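Local coordinates for protein insect group II chitinase (Ostrinia furnacalis, PDB 5Y2C) that probably hydrolyses chitin as the second catalytic domain of an insect group II chitinase, a family 18 glycoside hydrolase, at residues 4-9 and 189-194; 244-249 and 318-323; 108-113 and 157-162. One frame throughout, in Å; residues are numbered along the deposited sequence.

Contact 1: 4-9 and 189-194; sequences KVVCYY and WISLMT. With NAG (2-acetamido-2-deoxy-beta-D-glucopyranose), chain C; NAG (2-acetamido-2-deoxy-beta-D-glucopyranose), chain B.
One buried water is gripped by Y8, W189 and S191. It donates a hydrogen bond to Y8 OH at 2.8 Å. It accepts one from the indole nitrogen, W189 NE1, at 3.1 Å. S191 OG makes the third bond, at 2.6 Å. Y8 OH also bonds to D121, so the water links that aspartate indirectly to S191 and W189. V6 lies over one face of the indole. Its CG2 stands 4.1 Å from the centroid of the W189 five-membered ring, 26° off the normal, in a CH-pi contact. CG2 reaches the ring because it lies beside the backbone N, with CG1 anti to that N (chi1 178°). Further along the same ring system, K4 CE touches W189 CE3 at 3.7 Å, at an oblique angle. A leucine in place of W189 would leave the water without its N-H donor and would probably open a gap against V6 CG2 and beside H34, which meets the indole edge-to-face. The sugar lies against the Y8 ring. Y8 CE2 comes within 3.7 Å of the acetamido methyl C8 of the chain C NAG. M193 SD lies 3.5 Å from C7 of the same acetamido group. The two strands are not sheet neighbours: their axes stay 10.1 Å apart at closest and their directions differ by 60°. Side chains and water fill the space between them. This is a TIM barrel interior: Y8 and M193 line the substrate site at the C-terminal strand ends, beside D121 and L125 of the family 18 DxxDxDxE motif, L125 being engineered in place of the glutamate.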
loop_
_atom_site.group_PDB
_atom_site.type_symbol
_atom_site.label_atom_id
_atom_site.label_comp_id
_atom_site.label_asym_id
_atom_site.label_seq_id
_atom_site.Cartn_x
_atom_site.Cartn_y
_atom_site.Cartn_z
ATOM N N LYS A 4 -9.461 -10.957 -4.325
ATOM C CA LYS A 4 -8.184 -11.075 -3.641
ATOM C C LYS A 4 -8.132 -10.125 -2.448
ATOM O O LYS A 4 -8.748 -9.055 -2.452
ATOM C CB LYS A 4 -7.026 -10.765 -4.600
ATOM C CG LYS A 4 -6.859 -11.755 -5.740
ATOM C CD LYS A 4 -5.780 -11.267 -6.714
ATOM C CE LYS A 4 -5.481 -12.323 -7.768
ATOM N NZ LYS A 4 -6.577 -12.420 -8.746
ATOM N N VAL A 5 -7.404 -10.540 -1.412
ATOM C CA VAL A 5 -7.022 -9.668 -0.307
ATOM C C VAL A 5 -5.501 -9.727 -0.244
ATOM O O VAL A 5 -4.933 -10.682 0.297
ATOM C CB VAL A 5 -7.666 -10.075 1.025
ATOM C CG1 VAL A 5 -7.178 -9.162 2.149
ATOM C CG2 VAL A 5 -9.186 -10.026 0.934
ATOM N N VAL A 6 -4.837 -8.718 -0.818
ATOM C CA VAL A 6 -3.382 -8.673 -0.934
ATOM C C VAL A 6 -2.831 -7.942 0.286
ATOM O O VAL A 6 -3.106 -6.755 0.485
ATOM C CB VAL A 6 -2.945 -7.978 -2.238
ATOM C CG1 VAL A 6 -1.433 -7.880 -2.326
ATOM C CG2 VAL A 6 -3.510 -8.689 -3.480
ATOM N N CYS A 7 -2.062 -8.649 1.105
ATOM C CA CYS A 7 -1.542 -8.122 2.357
ATOM C C CYS A 7 -0.069 -7.819 2.207
ATOM O O CYS A 7 0.704 -8.696 1.810
ATOM C CB CYS A 7 -1.722 -9.119 3.496
ATOM S SG CYS A 7 -3.406 -9.646 3.839
ATOM N N TYR A 8 0.326 -6.595 2.552
ATOM C CA TYR A 8 1.734 -6.240 2.575
ATOM C C TYR A 8 2.277 -6.516 3.973
ATOM O O TYR A 8 1.745 -6.010 4.969
ATOM C CB TYR A 8 1.921 -4.783 2.165
ATOM C CG TYR A 8 1.911 -4.632 0.663
ATOM C CD1 TYR A 8 0.724 -4.435 -0.030
ATOM C CD2 TYR A 8 3.085 -4.740 -0.073
ATOM C CE1 TYR A 8 0.718 -4.312 -1.406
ATOM C CE2 TYR A 8 3.082 -4.624 -1.437
ATOM C CZ TYR A 8 1.903 -4.409 -2.099
ATOM O OH TYR A 8 1.916 -4.296 -3.463
ATOM N N TYR A 9 3.293 -7.372 4.042
ATOM C CA TYR A 9 4.065 -7.623 5.245
ATOM C C TYR A 9 5.356 -6.823 5.099
ATOM O O TYR A 9 5.967 -6.827 4.021
ATOM C CB TYR A 9 4.353 -9.120 5.414
ATOM C CG TYR A 9 5.486 -9.417 6.380
ATOM C CD1 TYR A 9 5.238 -9.590 7.746
ATOM C CD2 TYR A 9 6.803 -9.496 5.935
ATOM C CE1 TYR A 9 6.273 -9.834 8.631
ATOM C CE2 TYR A 9 7.839 -9.731 6.811
ATOM C CZ TYR A 9 7.571 -9.901 8.153
ATOM O OH TYR A 9 8.616 -10.151 9.017
ATOM N N TRP A 189 -2.304 -8.996 -11.102
ATOM C CA TRP A 189 -3.149 -7.949 -10.548
ATOM C C TRP A 189 -2.349 -6.659 -10.493
ATOM O O TRP A 189 -1.116 -6.668 -10.522
ATOM C CB TRP A 189 -3.711 -8.335 -9.173
ATOM C CG TRP A 189 -2.686 -8.478 -8.095
ATOM C CD1 TRP A 189 -2.219 -7.493 -7.274
ATOM C CD2 TRP A 189 -2.015 -9.682 -7.698
ATOM N NE1 TRP A 189 -1.290 -8.005 -6.404
ATOM C CE2 TRP A 189 -1.145 -9.345 -6.640
ATOM C CE3 TRP A 189 -2.065 -11.011 -8.131
ATOM C CZ2 TRP A 189 -0.329 -10.284 -6.012
ATOM C CZ3 TRP A 189 -1.250 -11.950 -7.501
ATOM C CH2 TRP A 189 -0.395 -11.576 -6.455
ATOM N N ILE A 190 -3.075 -5.552 -10.441
ATOM C CA ILE A 190 -2.514 -4.213 -10.369
ATOM C C ILE A 190 -2.981 -3.624 -9.051
ATOM O O ILE A 190 -4.178 -3.374 -8.872
ATOM C CB ILE A 190 -2.956 -3.334 -11.544
ATOM C CG1 ILE A 190 -2.385 -3.861 -12.858
ATOM C CG2 ILE A 190 -2.529 -1.906 -11.312
ATOM C CD1 ILE A 190 -3.062 -3.304 -14.084
ATOM N N SER A 191 -2.052 -3.427 -8.115
ATOM C CA SER A 191 -2.398 -2.857 -6.807
ATOM C C SER A 191 -2.381 -1.340 -6.916
ATOM O O SER A 191 -1.320 -0.713 -6.911
ATOM C CB SER A 191 -1.448 -3.362 -5.728
ATOM O OG SER A 191 -1.810 -4.674 -5.324
ATOM N N LEU A 192 -3.566 -0.749 -7.015
ATOM C CA LEU A 192 -3.694 0.700 -6.996
ATOM C C LEU A 192 -3.358 1.204 -5.597
ATOM O O LEU A 192 -3.986 0.788 -4.614
ATOM C CB LEU A 192 -5.115 1.101 -7.366
ATOM C CG LEU A 192 -5.724 0.580 -8.662
ATOM C CD1 LEU A 192 -7.124 1.165 -8.797
ATOM C CD2 LEU A 192 -4.849 0.918 -9.882
ATOM N N MET A 193 -2.343 2.060 -5.484
ATOM C CA MET A 193 -1.997 2.624 -4.181
ATOM C C MET A 193 -2.898 3.836 -3.961
ATOM O O MET A 193 -2.484 5.001 -3.992
ATOM C CB MET A 193 -0.519 2.959 -4.090
ATOM C CG MET A 193 0.353 1.693 -3.963
ATOM S SD MET A 193 2.097 2.054 -3.807
ATOM C CE MET A 193 2.350 2.951 -5.337
ATOM N N THR A 194 -4.173 3.530 -3.746
ATOM C CA THR A 194 -5.193 4.552 -3.614
ATOM C C THR A 194 -5.150 5.222 -2.249
ATOM O O THR A 194 -6.152 5.300 -1.537
ATOM C CB THR A 194 -6.541 3.915 -3.884
ATOM O OG1 THR A 194 -6.535 2.577 -3.344
ATOM C CG2 THR A 194 -6.784 3.875 -5.385
HETATM C C1 NAG C . 3.751 3.363 -0.850
HETATM C C2 NAG C . 4.746 2.228 -0.739
HETATM C C3 NAG C . 5.440 2.157 0.616
HETATM C C4 NAG C . 4.999 3.164 1.665
HETATM C C5 NAG C . 3.486 3.162 1.614
HETATM C C6 NAG C . 2.819 4.146 2.525
HETATM C C7 NAG C . 4.467 0.227 -2.035
HETATM C C8 NAG C . 3.670 -1.001 -2.162
HETATM N N2 NAG C . 4.162 0.954 -1.021
HETATM O O3 NAG C . 6.809 2.249 0.387
HETATM O O4 NAG C . 5.449 2.811 2.911
HETATM O O5 NAG C . 2.992 3.384 0.306
HETATM O O6 NAG C . 3.350 5.411 2.374
HETATM O O7 NAG C . 5.312 0.488 -2.792
HETATM C C1 NAG B . 4.242 8.605 -1.456
HETATM C C2 NAG B . 4.750 8.074 -0.146
HETATM C C3 NAG B . 5.037 6.597 -0.282
HETATM C C4 NAG B . 3.910 5.814 -0.895
HETATM C C5 NAG B . 3.531 6.496 -2.176
HETATM C C6 NAG B . 2.262 5.928 -2.732
HETATM C C7 NAG B . 5.973 9.695 1.207
HETATM C C8 NAG B . 7.228 10.426 1.318
HETATM N N2 NAG B . 5.908 8.771 0.298
HETATM O O3 NAG B . 5.305 6.104 0.983
HETATM O O4 NAG B . 4.467 4.548 -1.111
HETATM O O5 NAG B . 3.231 7.797 -1.878
HETATM O O6 NAG B . 2.257 5.766 -4.104
HETATM O O7 NAG B . 5.118 9.954 1.944
HETATM O O HOH W 1 0.562 -5.808 -5.353
#

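Contact 2: 244-249 and 318-323; sequences GVPFYG and SFDDDF. With NAG (2-acetamido-2-deoxy-beta-D-glucopyranose), chain C.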
loop_
_atom_site.group_PDB
_atom_site.type_symbol
_atom_site.label_atom_id
_atom_site.label_comp_id
_atom_site.label_asym_id
_atom_site.label_seq_id
_atom_site.Cartn_x
_atom_site.Cartn_y
_atom_site.Cartn_z
ATOM N N GLY A 244 -6.110 -0.382 -2.930
ATOM C CA GLY A 244 -5.344 -0.349 -1.687
ATOM C C GLY A 244 -6.050 0.476 -0.620
ATOM O O GLY A 244 -6.614 1.538 -0.890
ATOM N N VAL A 245 -6.022 -0.029 0.609
ATOM C CA VAL A 245 -6.570 0.665 1.767
ATOM C C VAL A 245 -5.426 0.913 2.741
ATOM O O VAL A 245 -4.705 -0.027 3.082
ATOM C CB VAL A 245 -7.700 -0.123 2.455
ATOM C CG1 VAL A 245 -8.276 0.679 3.646
ATOM C CG2 VAL A 245 -8.800 -0.502 1.449
ATOM N N PRO A 246 -5.203 2.148 3.186
ATOM C CA PRO A 246 -4.147 2.395 4.182
ATOM C C PRO A 246 -4.617 2.035 5.587
ATOM O O PRO A 246 -5.743 2.343 5.981
ATOM C CB PRO A 246 -3.888 3.901 4.044
ATOM C CG PRO A 246 -5.242 4.467 3.616
ATOM C CD PRO A 246 -5.899 3.389 2.770
ATOM N N PHE A 247 -3.745 1.357 6.339
ATOM C CA PHE A 247 -3.989 1.029 7.740
ATOM C C PHE A 247 -3.311 2.031 8.679
ATOM O O PHE A 247 -3.015 1.716 9.841
ATOM C CB PHE A 247 -3.512 -0.396 8.045
ATOM C CG PHE A 247 -4.409 -1.501 7.495
ATOM C CD1 PHE A 247 -5.532 -1.207 6.736
ATOM C CD2 PHE A 247 -4.117 -2.835 7.752
ATOM C CE1 PHE A 247 -6.353 -2.234 6.235
ATOM C CE2 PHE A 247 -4.922 -3.858 7.263
ATOM C CZ PHE A 247 -6.049 -3.558 6.497
ATOM N N TYR A 248 -3.092 3.248 8.194
ATOM C CA TYR A 248 -2.374 4.280 8.913
ATOM C C TYR A 248 -2.949 5.626 8.495
ATOM O O TYR A 248 -3.609 5.733 7.458
ATOM C CB TYR A 248 -0.874 4.228 8.592
ATOM C CG TYR A 248 -0.617 4.591 7.156
ATOM C CD1 TYR A 248 -0.732 3.644 6.149
ATOM C CD2 TYR A 248 -0.318 5.904 6.794
ATOM C CE1 TYR A 248 -0.530 3.978 4.834
ATOM C CE2 TYR A 248 -0.115 6.244 5.468
ATOM C CZ TYR A 248 -0.229 5.270 4.498
ATOM O OH TYR A 248 -0.027 5.568 3.176
ATOM N N GLY A 249 -2.676 6.661 9.290
ATOM C CA GLY A 249 -3.152 8.006 9.010
ATOM C C GLY A 249 -2.042 9.001 8.717
ATOM O O GLY A 249 -0.923 8.861 9.200
ATOM N N SER A 318 -5.722 12.173 9.602
ATOM C CA SER A 318 -6.795 11.633 8.785
ATOM C C SER A 318 -6.494 10.189 8.423
ATOM O O SER A 318 -5.349 9.844 8.120
ATOM C CB SER A 318 -7.009 12.461 7.510
ATOM O OG SER A 318 -5.871 12.436 6.654
ATOM N N PHE A 319 -7.524 9.351 8.469
ATOM C CA PHE A 319 -7.347 7.910 8.388
ATOM C C PHE A 319 -8.666 7.271 7.963
ATOM O O PHE A 319 -9.728 7.899 8.008
ATOM C CB PHE A 319 -6.895 7.342 9.741
ATOM C CG PHE A 319 -7.880 7.601 10.849
ATOM C CD1 PHE A 319 -7.890 8.821 11.528
ATOM C CD2 PHE A 319 -8.829 6.637 11.191
ATOM C CE1 PHE A 319 -8.813 9.064 12.542
ATOM C CE2 PHE A 319 -9.742 6.877 12.205
ATOM C CZ PHE A 319 -9.738 8.092 12.878
ATOM N N ASP A 320 -8.581 5.996 7.587
ATOM C CA ASP A 320 -9.745 5.154 7.341
ATOM C C ASP A 320 -9.989 4.293 8.578
ATOM O O ASP A 320 -9.073 3.621 9.060
ATOM C CB ASP A 320 -9.527 4.251 6.122
ATOM C CG ASP A 320 -9.699 4.979 4.810
ATOM O OD1 ASP A 320 -10.069 6.172 4.799
ATOM O OD2 ASP A 320 -9.441 4.354 3.769
ATOM N N ASP A 321 -11.221 4.298 9.065
ATOM C CA ASP A 321 -11.620 3.462 10.175
ATOM C C ASP A 321 -12.363 2.254 9.610
ATOM O O ASP A 321 -12.458 2.079 8.393
ATOM C CB ASP A 321 -12.465 4.277 11.168
ATOM C CG ASP A 321 -13.885 4.557 10.664
ATOM O OD1 ASP A 321 -14.134 4.631 9.444
ATOM O OD2 ASP A 321 -14.761 4.743 11.528
ATOM N N ASP A 322 -12.925 1.425 10.501
ATOM C CA ASP A 322 -13.645 0.229 10.068
ATOM C C ASP A 322 -14.759 0.545 9.083
ATOM O O ASP A 322 -15.007 -0.242 8.166
ATOM C CB ASP A 322 -14.242 -0.505 11.267
ATOM C CG ASP A 322 -13.488 -1.755 11.582
ATOM O OD1 ASP A 322 -12.508 -2.004 10.851
ATOM O OD2 ASP A 322 -13.884 -2.513 12.493
ATOM N N PHE A 323 -15.447 1.684 9.254
ATOM C CA PHE A 323 -16.587 1.987 8.386
ATOM C C PHE A 323 -16.146 2.297 6.967
ATOM O O PHE A 323 -16.765 1.833 6.000
ATOM C CB PHE A 323 -17.413 3.149 8.956
ATOM C CG PHE A 323 -18.330 2.735 10.071
ATOM C CD1 PHE A 323 -19.528 2.091 9.799
ATOM C CD2 PHE A 323 -17.974 2.934 11.389
ATOM C CE1 PHE A 323 -20.359 1.691 10.823
ATOM C CE2 PHE A 323 -18.805 2.536 12.414
ATOM C CZ PHE A 323 -19.997 1.915 12.133
HETATM C C1 NAG C . 3.751 3.363 -0.850
HETATM C C2 NAG C . 4.746 2.228 -0.739
HETATM C C3 NAG C . 5.440 2.157 0.616
HETATM C C4 NAG C . 4.999 3.164 1.665
HETATM C C5 NAG C . 3.486 3.162 1.614
HETATM C C6 NAG C . 2.819 4.146 2.525
HETATM C C7 NAG C . 4.467 0.227 -2.035
HETATM C C8 NAG C . 3.670 -1.001 -2.162
HETATM N N2 NAG C . 4.162 0.954 -1.021
HETATM O O3 NAG C . 6.809 2.249 0.387
HETATM O O4 NAG C . 5.449 2.811 2.911
HETATM O O5 NAG C . 2.992 3.384 0.306
HETATM O O6 NAG C . 3.350 5.411 2.374
HETATM O O7 NAG C . 5.312 0.488 -2.792
HETATM O O HOH W 2 -6.196 4.869 7.189
#
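With chi1 at -78°, D320 places CG anti to its own carbonyl carbon, and OD2 comes 3.8 Å from P246 CD. The same oxygen lies 3.9 Å from V245 CG1. Here a carboxylate oxygen lies against carbons; its charge is met by the salt bridge to K328. F319 has CG between its backbone N and carbonyl carbon (chi1 60°). Its CB rests 3.9 Å from G249 CA while its ring leads away to F284 and I287. S318 O also lies against G249 CA, leaving no room for a side chain on that glycine. Polar backbone atoms meet through one water. It donates to P246 O and to Y248 O, at 2.8 and 2.7 Å, and accepts from D320 N. The side chain of Y248 turns the other way. Its OH bonds to D196 and lies 3.2 Å from C6 of the chain C NAG. D321 is the N-cap of helix 322-334; its OD1 accepts from M324 N and, weakly, from F323 N. In family 18 chitinases of this type, a small alpha+beta domain sits between the seventh barrel strand and its helix, here 241-254 and 322-334. The contact is consistent with its base, where the chain returns to the TIM barrel.

Contact 3: 108-113 and 157-162; sequences AVDFLE and NRRGML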
loop_
_atom_site.group_PDB
_atom_site.type_symbol
_atom_site.label_atom_id
_atom_site.label_comp_id
_atom_site.label_asym_id
_atom_site.label_seq_id
_atom_site.Cartn_x
_atom_site.Cartn_y
_atom_site.Cartn_z
ATOM N N ALA A 108 16.179 -12.896 -11.288
ATOM C CA ALA A 108 15.005 -12.762 -10.430
ATOM C C ALA A 108 14.305 -14.100 -10.248
ATOM O O ALA A 108 13.906 -14.450 -9.132
ATOM C CB ALA A 108 14.049 -11.711 -10.993
ATOM N N VAL A 109 14.207 -14.889 -11.322
ATOM C CA VAL A 109 13.547 -16.193 -11.243
ATOM C C VAL A 109 14.229 -17.089 -10.223
ATOM O O VAL A 109 13.571 -17.786 -9.446
ATOM C CB VAL A 109 13.513 -16.854 -12.625
ATOM C CG1 VAL A 109 13.237 -18.334 -12.459
ATOM C CG2 VAL A 109 12.446 -16.193 -13.491
ATOM N N ASP A 110 15.553 -17.129 -10.234
ATOM C CA ASP A 110 16.232 -18.015 -9.302
ATOM C C ASP A 110 16.298 -17.435 -7.896
ATOM O O ASP A 110 16.301 -18.195 -6.922
ATOM C CB ASP A 110 17.607 -18.377 -9.861
ATOM C CG ASP A 110 17.495 -19.298 -11.063
ATOM O OD1 ASP A 110 16.723 -20.283 -10.997
ATOM O OD2 ASP A 110 18.109 -18.998 -12.100
ATOM N N PHE A 111 16.332 -16.105 -7.768
ATOM C CA PHE A 111 16.274 -15.495 -6.442
ATOM C C PHE A 111 14.963 -15.856 -5.755
ATOM O O PHE A 111 14.946 -16.267 -4.585
ATOM C CB PHE A 111 16.434 -13.975 -6.563
ATOM C CG PHE A 111 16.602 -13.256 -5.249
ATOM C CD1 PHE A 111 15.505 -12.962 -4.453
ATOM C CD2 PHE A 111 17.853 -12.835 -4.823
ATOM C CE1 PHE A 111 15.658 -12.294 -3.238
ATOM C CE2 PHE A 111 18.013 -12.168 -3.609
ATOM C CZ PHE A 111 16.904 -11.899 -2.815
ATOM N N LEU A 112 13.855 -15.745 -6.493
ATOM C CA LEU A 112 12.539 -16.037 -5.938
ATOM C C LEU A 112 12.403 -17.511 -5.577
ATOM O O LEU A 112 11.932 -17.846 -4.479
ATOM C CB LEU A 112 11.468 -15.621 -6.945
ATOM C CG LEU A 112 11.579 -14.118 -7.178
ATOM C CD1 LEU A 112 10.741 -13.662 -8.362
ATOM C CD2 LEU A 112 11.209 -13.392 -5.923
ATOM N N GLU A 113 12.860 -18.402 -6.462
ATOM C CA GLU A 113 12.743 -19.834 -6.207
ATOM C C GLU A 113 13.622 -20.244 -5.043
ATOM O O GLU A 113 13.235 -21.109 -4.249
ATOM C CB GLU A 113 13.102 -20.626 -7.471
ATOM C CG GLU A 113 12.153 -20.350 -8.644
ATOM C CD GLU A 113 12.202 -21.399 -9.745
ATOM O OE1 GLU A 113 11.123 -21.907 -10.136
ATOM O OE2 GLU A 113 13.315 -21.720 -10.219
ATOM N N ASN A 157 5.624 -17.463 -16.678
ATOM C CA ASN A 157 4.596 -18.419 -17.083
ATOM C C ASN A 157 5.134 -19.830 -17.218
ATOM O O ASN A 157 4.410 -20.795 -16.927
ATOM C CB ASN A 157 3.976 -17.996 -18.398
ATOM C CG ASN A 157 3.005 -16.861 -18.224
ATOM O OD1 ASN A 157 2.607 -16.536 -17.088
ATOM N ND2 ASN A 157 2.626 -16.221 -19.340
ATOM N N ARG A 158 6.403 -19.954 -17.588
ATOM C CA ARG A 158 7.033 -21.260 -17.709
ATOM C C ARG A 158 7.414 -21.827 -16.337
ATOM O O ARG A 158 7.901 -22.954 -16.244
ATOM C CB ARG A 158 8.269 -21.178 -18.608
ATOM C CG ARG A 158 8.131 -20.205 -19.766
ATOM C CD ARG A 158 9.132 -20.512 -20.868
ATOM N NE ARG A 158 10.280 -19.612 -20.829
ATOM C CZ ARG A 158 10.639 -18.815 -21.831
ATOM N NH1 ARG A 158 9.938 -18.803 -22.956
ATOM N NH2 ARG A 158 11.699 -18.028 -21.707
ATOM N N ARG A 159 7.195 -21.049 -15.278
ATOM C CA ARG A 159 7.523 -21.497 -13.930
ATOM C C ARG A 159 6.320 -21.487 -13.009
ATOM O O ARG A 159 6.436 -21.931 -11.863
ATOM C CB ARG A 159 8.659 -20.652 -13.315
ATOM C CG ARG A 159 9.806 -20.398 -14.273
ATOM C CD ARG A 159 11.113 -20.797 -13.658
ATOM N NE ARG A 159 11.129 -22.232 -13.432
ATOM C CZ ARG A 159 12.200 -22.930 -13.070
ATOM N NH1 ARG A 159 13.376 -22.334 -12.904
ATOM N NH2 ARG A 159 12.081 -24.237 -12.888
ATOM N N GLY A 160 5.171 -21.005 -13.477
ATOM C CA GLY A 160 4.011 -20.916 -12.608
ATOM C C GLY A 160 4.118 -19.852 -11.530
ATOM O O GLY A 160 3.517 -19.994 -10.464
ATOM N N MET A 161 4.858 -18.782 -11.776
ATOM C CA MET A 161 4.987 -17.732 -10.786
ATOM C C MET A 161 4.070 -16.566 -11.119
ATOM O O MET A 161 3.710 -16.339 -12.279
ATOM C CB MET A 161 6.441 -17.267 -10.680
ATOM C CG MET A 161 7.361 -18.353 -10.161
ATOM S SD MET A 161 8.980 -17.686 -9.789
ATOM C CE MET A 161 9.482 -17.274 -11.451
ATOM N N LEU A 162 3.704 -15.819 -10.079
ATOM C CA LEU A 162 2.800 -14.694 -10.222
ATOM C C LEU A 162 3.592 -13.404 -10.394
ATOM O O LEU A 162 4.723 -13.273 -9.917
ATOM C CB LEU A 162 1.875 -14.603 -9.007
ATOM C CG LEU A 162 0.994 -15.847 -8.796
ATOM C CD1 LEU A 162 0.307 -15.772 -7.440
ATOM C CD2 LEU A 162 -0.033 -16.004 -9.928
#
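E113 meets R159 through charge, without a directed hydrogen bond. OE2 of E113 lies 2.8 Å from NH1 of R159, a salt bridge by distance. The oxygen sits over one face of the guanidinium, well out of its plane, and no N-H points at it. OE1 of E113 lies over the centre of the same group, 3.2 Å above the plane. The carboxylate and guanidinium planes are 58° apart. R159 gets there by bending at chi2 and chi3 (-127° and 65°), which brings its head across the end of the extended glutamate. D110 adds a second negative charge, but its OD1 stays 4.4 Å from R159 NH1, beyond a salt bridge. V109 CG1 touches the arginine stem at R159 CD, 3.5 Å away, and also lies near the guanidinium edge. The setting is the outer layer of the TIM barrel. Segment 108-113 lies on helix 98-115, and segment 157-162 is the turn that leads from helix 141-157 into the barrel strand 162-167. In the helix, L112 N bonds to A108 O at 2.9 Å and E113 N bonds to V109 O at 3.1 Å. At the other end of the contact, L162 pairs through its backbone with D118 and L120, in line with the parallel strand beside it. N157 OD1 is satisfied by a hydrogen bond from R153. Next to the salt bridge, M161 CE packs on V109 CG2 at 3.8 Å. M161 SD rests 4.3 Å from L112 CB, and F156 touches V109, L112 and M161.

In the fold
Contacts 1 and 2 meet directly, with centres 14 Å apart. Strands 189-192 and 241-254 are neighbours in the barrel: G244 N is 3.0 Å from L192 O, and T194 OG1 is 2.7 Å from G244 O, both probable hydrogen bonds. Both contacts touch the chain C NAG, contact 1 at its acetamido group and contact 2 at its C6, so they border the substrate cleft from two places. Contact 3 lies farther out. Its centre is 20 Å from that of contact 1, yet the two join where L162 CD1 packs on W189 CZ3 at 4.1 Å. Contacts 2 and 3 lie on opposite sides of the chain's centre, with nearest atoms about 17 Å apart.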